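Local coordinates for ESX-1 secretion-associated protein EspB (Mycobacterium marinum, PDB 7P0Z) that is secreted in association with the ESX-1 system and assembles into a seven-subunit, channel-like oligomer that probably takes part in protein transport, at residues P31-A43 with K141-F154. Sequence-based numbering, arbitrary orientation.
Sequences PTDVPQAPSGLTA and KLESGDQGTSMVNF
Asp33 lays its carboxylate alongside the backbone of Phe154, OD2 lying 3.5 Å from Phe154 CA. Pro35 then sets its ring over one face of the Phe154 ring, a CH-pi contact with CG 3.9 Å from the centroid and 26° off the normal. A chi1 of -178° swings the Phe154 ring toward the loop and a chi2 of 88° turns its face to Pro35, while Asp33 O meets its edge in plane. One residue on, the N-H of Gln36 donates to Ser150 OG at 3.0 Å. That small hydroxyl in turn donates to the syn lone pair of Asp146 OD2, so the acidic side chain fixes the serine that receives the extended loop. Asp146 OD1 accepts from Gly148 N in an Asx turn just ahead of helix 149-166. Pro38, lacking an N-H, lays its rigid apolar ring aslant the end of Met151, CD 4.0 Å from CE, and offers its carbonyl oxygen to Gln147 N (2.9 Å) on an in-plane lone pair. Gly145, at positive phi and with no side chain, lets Pro38 O come within 3.7 Å of its CA. Ser39 OG accepts from Leu41 N, an ST turn leading into helix 42-81, while Gly40 N donates to Lys141 O, which Ser144 N reaches from the opposite face. The branched end of Leu41 suits two neighbours: CD1 touches Leu142 CD1, and CD2 rests 3.6 Å from Lys141 CB. Gln36 N, Pro38 O and Gly40 N are thus met by residues in and flanking the turn between helices 133-143 and 149-166, while prolines and leucine add apolar contacts, tying PE and PPE regions together.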
ATOM      1  N   PRO A  31     -24.675  27.349   8.238  1.00 37.62           N
ATOM      2  CA  PRO A  31     -24.230  28.743   8.177  1.00 37.62           C
ATOM      3  C   PRO A  31     -24.325  29.287   6.769  1.00 37.62           C
ATOM      4  O   PRO A  31     -24.259  28.548   5.791  1.00 37.62           O
ATOM      5  CB  PRO A  31     -22.775  28.676   8.636  1.00 37.62           C
ATOM      6  CG  PRO A  31     -22.417  27.255   8.681  1.00 37.62           C
ATOM      7  CD  PRO A  31     -23.544  26.414   8.240  1.00 37.62           C
ATOM      8  N   THR A  32     -24.480  30.594   6.669  1.00 38.23           N
ATOM      9  CA  THR A  32     -24.577  31.235   5.374  1.00 38.23           C
ATOM     10  C   THR A  32     -23.526  32.294   5.141  1.00 38.23           C
ATOM     11  O   THR A  32     -23.602  33.001   4.141  1.00 38.23           O
ATOM     12  CB  THR A  32     -25.954  31.873   5.180  1.00 38.23           C
ATOM     13  OG1 THR A  32     -26.173  32.847   6.200  1.00 38.23           O
ATOM     14  CG2 THR A  32     -27.016  30.842   5.251  1.00 38.23           C
ATOM     15  N   ASP A  33     -22.556  32.437   6.019  1.00 39.70           N
ATOM     16  CA  ASP A  33     -21.607  33.513   5.846  1.00 39.70           C
ATOM     17  C   ASP A  33     -20.595  33.167   4.771  1.00 39.70           C
ATOM     18  O   ASP A  33     -20.260  32.009   4.554  1.00 39.70           O
ATOM     19  CB  ASP A  33     -20.900  33.805   7.148  1.00 39.70           C
ATOM     20  CG  ASP A  33     -19.999  32.710   7.547  1.00 39.70           C
ATOM     21  OD1 ASP A  33     -20.510  31.620   7.851  1.00 39.70           O
ATOM     22  OD2 ASP A  33     -18.777  32.922   7.553  1.00 39.70           O
ATOM     23  N   VAL A  34     -20.108  34.190   4.090  1.00 39.89           N
ATOM     24  CA  VAL A  34     -19.257  34.018   2.922  1.00 39.89           C
ATOM     25  C   VAL A  34     -17.825  34.321   3.333  1.00 39.89           C
ATOM     26  O   VAL A  34     -17.550  35.436   3.782  1.00 39.89           O
ATOM     27  CB  VAL A  34     -19.699  34.918   1.769  1.00 39.89           C
ATOM     28  CG1 VAL A  34     -18.700  34.847   0.678  1.00 39.89           C
ATOM     29  CG2 VAL A  34     -21.021  34.476   1.280  1.00 39.89           C
ATOM     30  N   PRO A  35     -16.903  33.377   3.207  1.00 40.30           N
ATOM     31  CA  PRO A  35     -15.533  33.604   3.676  1.00 40.30           C
ATOM     32  C   PRO A  35     -14.742  34.441   2.681  1.00 40.30           C
ATOM     33  O   PRO A  35     -14.777  34.192   1.479  1.00 40.30           O
ATOM     34  CB  PRO A  35     -14.972  32.186   3.785  1.00 40.30           C
ATOM     35  CG  PRO A  35     -15.716  31.438   2.733  1.00 40.30           C
ATOM     36  CD  PRO A  35     -17.067  32.057   2.590  1.00 40.30           C
ATOM     37  N   GLN A  36     -14.025  35.429   3.183  1.00 41.28           N
ATOM     38  CA  GLN A  36     -13.223  36.293   2.333  1.00 41.28           C
ATOM     39  C   GLN A  36     -11.795  35.794   2.233  1.00 41.28           C
ATOM     40  O   GLN A  36     -11.330  34.994   3.040  1.00 41.28           O
ATOM     41  CB  GLN A  36     -13.222  37.724   2.846  1.00 41.28           C
ATOM     42  CG  GLN A  36     -14.555  38.217   3.235  1.00 41.28           C
ATOM     43  CD  GLN A  36     -15.540  38.097   2.110  1.00 41.28           C
ATOM     44  OE1 GLN A  36     -15.186  38.212   0.949  1.00 41.28           O
ATOM     45  NE2 GLN A  36     -16.794  37.867   2.449  1.00 41.28           N
ATOM     46  N   ALA A  37     -11.108  36.274   1.223  1.00 42.69           N
ATOM     47  CA  ALA A  37      -9.718  35.909   1.027  1.00 42.69           C
ATOM     48  C   ALA A  37      -8.880  36.449   2.172  1.00 42.69           C
ATOM     49  O   ALA A  37      -9.042  37.606   2.559  1.00 42.69           O
ATOM     50  CB  ALA A  37      -9.207  36.453  -0.286  1.00 42.69           C
ATOM     51  N   PRO A  38      -8.007  35.643   2.753  1.00 43.72           N
ATOM     52  CA  PRO A  38      -7.194  36.126   3.871  1.00 43.72           C
ATOM     53  C   PRO A  38      -6.222  37.227   3.492  1.00 43.72           C
ATOM     54  O   PRO A  38      -5.882  38.053   4.342  1.00 43.72           O
ATOM     55  CB  PRO A  38      -6.458  34.866   4.330  1.00 43.72           C
ATOM     56  CG  PRO A  38      -7.160  33.744   3.690  1.00 43.72           C
ATOM     57  CD  PRO A  38      -7.737  34.241   2.435  1.00 43.72           C
ATOM     58  N   SER A  39      -5.764  37.270   2.249  1.00 44.76           N
ATOM     59  CA  SER A  39      -4.794  38.255   1.822  1.00 44.76           C
ATOM     60  C   SER A  39      -5.189  38.731   0.439  1.00 44.76           C
ATOM     61  O   SER A  39      -6.315  38.520  -0.006  1.00 44.76           O
ATOM     62  CB  SER A  39      -3.378  37.675   1.828  1.00 44.76           C
ATOM     63  OG  SER A  39      -3.167  36.887   0.686  1.00 44.76           O
ATOM     64  N   GLY A  40      -4.258  39.393  -0.237  1.00 44.79           N
ATOM     65  CA  GLY A  40      -4.453  39.839  -1.592  1.00 44.79           C
ATOM     66  C   GLY A  40      -3.868  38.934  -2.634  1.00 44.79           C
ATOM     67  O   GLY A  40      -4.021  39.203  -3.825  1.00 44.79           O
ATOM     68  N   LEU A  41      -3.214  37.859  -2.232  1.00 44.46           N
ATOM     69  CA  LEU A  41      -2.644  36.939  -3.194  1.00 44.46           C
ATOM     70  C   LEU A  41      -3.727  36.268  -4.021  1.00 44.46           C
ATOM     71  O   LEU A  41      -4.860  36.093  -3.581  1.00 44.46           O
ATOM     72  CB  LEU A  41      -1.811  35.899  -2.481  1.00 44.46           C
ATOM     73  CG  LEU A  41      -0.681  36.604  -1.735  1.00 44.46           C
ATOM     74  CD1 LEU A  41      -0.008  35.672  -0.769  1.00 44.46           C
ATOM     75  CD2 LEU A  41       0.312  37.157  -2.718  1.00 44.46           C
ATOM     76  N   THR A  42      -3.376  35.910  -5.247  1.00 43.10           N
ATOM     77  CA  THR A  42      -4.361  35.320  -6.137  1.00 43.10           C
ATOM     78  C   THR A  42      -4.760  33.927  -5.670  1.00 43.10           C
ATOM     79  O   THR A  42      -5.926  33.537  -5.789  1.00 43.10           O
ATOM     80  CB  THR A  42      -3.827  35.299  -7.567  1.00 43.10           C
ATOM     81  OG1 THR A  42      -4.802  34.736  -8.439  1.00 43.10           O
ATOM     82  CG2 THR A  42      -2.591  34.469  -7.661  1.00 43.10           C
ATOM     83  N   ALA A  43      -3.818  33.170  -5.122  1.00 42.56           N
ATOM     84  CA  ALA A  43      -4.148  31.853  -4.614  1.00 42.56           C
ATOM     85  C   ALA A  43      -5.099  31.950  -3.435  1.00 42.56           C
ATOM     86  O   ALA A  43      -5.960  31.090  -3.249  1.00 42.56           O
ATOM     87  CB  ALA A  43      -2.884  31.105  -4.223  1.00 42.56           C
ATOM     88  N   LYS A 141       0.388  42.545  -1.050  1.00 48.87           N
ATOM     89  CA  LYS A 141      -0.691  41.576  -1.131  1.00 48.87           C
ATOM     90  C   LYS A 141      -0.780  40.748   0.137  1.00 48.87           C
ATOM     91  O   LYS A 141      -1.856  40.599   0.714  1.00 48.87           O
ATOM     92  CB  LYS A 141      -0.481  40.680  -2.336  1.00 48.87           C
ATOM     93  CG  LYS A 141      -0.997  41.266  -3.587  1.00 48.87           C
ATOM     94  CD  LYS A 141      -0.674  40.376  -4.737  1.00 48.87           C
ATOM     95  CE  LYS A 141      -0.762  41.149  -6.001  1.00 48.87           C
ATOM     96  NZ  LYS A 141      -1.638  42.290  -5.758  1.00 48.87           N
ATOM     97  N   LEU A 142       0.348  40.234   0.608  1.00 48.09           N
ATOM     98  CA  LEU A 142       0.321  39.359   1.762  1.00 48.09           C
ATOM     99  C   LEU A 142      -0.232  40.044   2.999  1.00 48.09           C
ATOM    100  O   LEU A 142      -0.817  39.387   3.857  1.00 48.09           O
ATOM    101  CB  LEU A 142       1.716  38.841   2.038  1.00 48.09           C
ATOM    102  CG  LEU A 142       1.763  37.815   3.157  1.00 48.09           C
ATOM    103  CD1 LEU A 142       1.070  36.530   2.717  1.00 48.09           C
ATOM    104  CD2 LEU A 142       3.179  37.555   3.558  1.00 48.09           C
ATOM    105  N   GLU A 143      -0.055  41.340   3.132  1.00 48.66           N
ATOM    106  CA  GLU A 143      -0.526  41.988   4.341  1.00 48.66           C
ATOM    107  C   GLU A 143      -1.871  42.649   4.171  1.00 48.66           C
ATOM    108  O   GLU A 143      -2.359  43.271   5.110  1.00 48.66           O
ATOM    109  CB  GLU A 143       0.491  43.010   4.817  1.00 48.66           C
ATOM    110  CG  GLU A 143       1.860  42.416   4.980  1.00 48.66           C
ATOM    111  CD  GLU A 143       2.910  43.445   5.301  1.00 48.66           C
ATOM    112  OE1 GLU A 143       2.543  44.594   5.629  1.00 48.66           O
ATOM    113  OE2 GLU A 143       4.105  43.107   5.231  1.00 48.66           O
ATOM    114  N   SER A 144      -2.479  42.527   3.011  1.00 46.56           N
ATOM    115  CA  SER A 144      -3.812  43.046   2.822  1.00 46.56           C
ATOM    116  C   SER A 144      -4.840  42.031   3.324  1.00 46.56           C
ATOM    117  O   SER A 144      -4.505  41.008   3.919  1.00 46.56           O
ATOM    118  CB  SER A 144      -4.026  43.378   1.357  1.00 46.56           C
ATOM    119  OG  SER A 144      -5.301  43.919   1.163  1.00 46.56           O
ATOM    120  N   GLY A 145      -6.104  42.312   3.088  1.00 45.23           N
ATOM    121  CA  GLY A 145      -7.142  41.408   3.497  1.00 45.23           C
ATOM    122  C   GLY A 145      -7.374  41.468   4.990  1.00 45.23           C
ATOM    123  O   GLY A 145      -6.846  42.320   5.699  1.00 45.23           O
ATOM    124  N   ASP A 146      -8.187  40.541   5.470  1.00 44.03           N
ATOM    125  CA  ASP A 146      -8.508  40.516   6.883  1.00 44.03           C
ATOM    126  C   ASP A 146      -7.658  39.535   7.650  1.00 44.03           C
ATOM    127  O   ASP A 146      -7.889  39.343   8.843  1.00 44.03           O
ATOM    128  CB  ASP A 146      -9.980  40.204   7.094  1.00 44.03           C
ATOM    129  CG  ASP A 146     -10.375  38.817   6.624  1.00 44.03           C
ATOM    130  OD1 ASP A 146      -9.532  38.050   6.132  1.00 44.03           O
ATOM    131  OD2 ASP A 146     -11.571  38.508   6.722  1.00 44.03           O
ATOM    132  N   GLN A 147      -6.696  38.911   6.988  1.00 43.95           N
ATOM    133  CA  GLN A 147      -5.714  38.046   7.609  1.00 43.95           C
ATOM    134  C   GLN A 147      -6.335  36.793   8.182  1.00 43.95           C
ATOM    135  O   GLN A 147      -5.705  36.094   8.965  1.00 43.95           O
ATOM    136  CB  GLN A 147      -4.935  38.796   8.680  1.00 43.95           C
ATOM    137  CG  GLN A 147      -4.220  39.967   8.108  1.00 43.95           C
ATOM    138  CD  GLN A 147      -3.208  39.555   7.099  1.00 43.95           C
ATOM    139  OE1 GLN A 147      -2.368  38.708   7.365  1.00 43.95           O
ATOM    140  NE2 GLN A 147      -3.318  40.102   5.904  1.00 43.95           N
ATOM    141  N   GLY A 148      -7.568  36.497   7.805  1.00 42.66           N
ATOM    142  CA  GLY A 148      -8.172  35.231   8.117  1.00 42.66           C
ATOM    143  C   GLY A 148      -9.266  35.228   9.149  1.00 42.66           C
ATOM    144  O   GLY A 148      -9.687  34.146   9.553  1.00 42.66           O
ATOM    145  N   THR A 149      -9.753  36.377   9.594  1.00 41.79           N
ATOM    146  CA  THR A 149     -10.784  36.331  10.620  1.00 41.79           C
ATOM    147  C   THR A 149     -12.087  35.781  10.063  1.00 41.79           C
ATOM    148  O   THR A 149     -12.796  35.039  10.751  1.00 41.79           O
ATOM    149  CB  THR A 149     -11.006  37.704  11.233  1.00 41.79           C
ATOM    150  OG1 THR A 149     -11.398  38.629  10.222  1.00 41.79           O
ATOM    151  CG2 THR A 149      -9.742  38.157  11.851  1.00 41.79           C
ATOM    152  N   SER A 150     -12.427  36.132   8.830  1.00 41.69           N
ATOM    153  CA  SER A 150     -13.656  35.601   8.274  1.00 41.69           C
ATOM    154  C   SER A 150     -13.529  34.113   7.993  1.00 41.69           C
ATOM    155  O   SER A 150     -14.521  33.389   8.058  1.00 41.69           O
ATOM    156  CB  SER A 150     -14.052  36.354   7.018  1.00 41.69           C
ATOM    157  OG  SER A 150     -13.185  36.040   5.969  1.00 41.69           O
ATOM    158  N   MET A 151     -12.323  33.636   7.719  1.00 42.14           N
ATOM    159  CA  MET A 151     -12.112  32.203   7.630  1.00 42.14           C
ATOM    160  C   MET A 151     -12.395  31.521   8.950  1.00 42.14           C
ATOM    161  O   MET A 151     -12.964  30.431   8.981  1.00 42.14           O
ATOM    162  CB  MET A 151     -10.692  31.898   7.198  1.00 42.14           C
ATOM    163  CG  MET A 151     -10.455  32.225   5.781  1.00 42.14           C
ATOM    164  SD  MET A 151     -10.667  30.814   4.722  1.00 42.14           S
ATOM    165  CE  MET A 151     -10.692  31.632   3.140  1.00 42.14           C
ATOM    166  N   VAL A 152     -11.985  32.135  10.050  1.00 40.87           N
ATOM    167  CA  VAL A 152     -12.213  31.526  11.347  1.00 40.87           C
ATOM    168  C   VAL A 152     -13.688  31.555  11.702  1.00 40.87           C
ATOM    169  O   VAL A 152     -14.216  30.594  12.264  1.00 40.87           O
ATOM    170  CB  VAL A 152     -11.338  32.208  12.407  1.00 40.87           C
ATOM    171  CG1 VAL A 152     -11.581  31.605  13.743  1.00 40.87           C
ATOM    172  CG2 VAL A 152      -9.902  32.037  12.046  1.00 40.87           C
ATOM    173  N   ASN A 153     -14.388  32.639  11.373  1.00 40.76           N
ATOM    174  CA  ASN A 153     -15.827  32.655  11.600  1.00 40.76           C
ATOM    175  C   ASN A 153     -16.523  31.581  10.779  1.00 40.76           C
ATOM    176  O   ASN A 153     -17.403  30.874  11.281  1.00 40.76           O
ATOM    177  CB  ASN A 153     -16.405  34.025  11.276  1.00 40.76           C
ATOM    178  CG  ASN A 153     -15.819  35.114  12.128  1.00 40.76           C
ATOM    179  OD1 ASN A 153     -15.365  34.879  13.245  1.00 40.76           O
ATOM    180  ND2 ASN A 153     -15.820  36.324  11.603  1.00 40.76           N
ATOM    181  N   PHE A 154     -16.132  31.448   9.515  1.00 39.25           N
ATOM    182  CA  PHE A 154     -16.645  30.402   8.646  1.00 39.25           C
ATOM    183  C   PHE A 154     -16.426  29.027   9.255  1.00 39.25           C
ATOM    184  O   PHE A 154     -17.345  28.201   9.317  1.00 39.25           O
ATOM    185  CB  PHE A 154     -15.939  30.526   7.302  1.00 39.25           C
ATOM    186  CG  PHE A 154     -16.384  29.557   6.272  1.00 39.25           C
ATOM    187  CD1 PHE A 154     -17.443  29.844   5.448  1.00 39.25           C
ATOM    188  CD2 PHE A 154     -15.721  28.367   6.102  1.00 39.25           C
ATOM    189  CE1 PHE A 154     -17.839  28.961   4.491  1.00 39.25           C
ATOM    190  CE2 PHE A 154     -16.115  27.480   5.151  1.00 39.25           C
ATOM    191  CZ  PHE A 154     -17.178  27.778   4.336  1.00 39.25           C
TER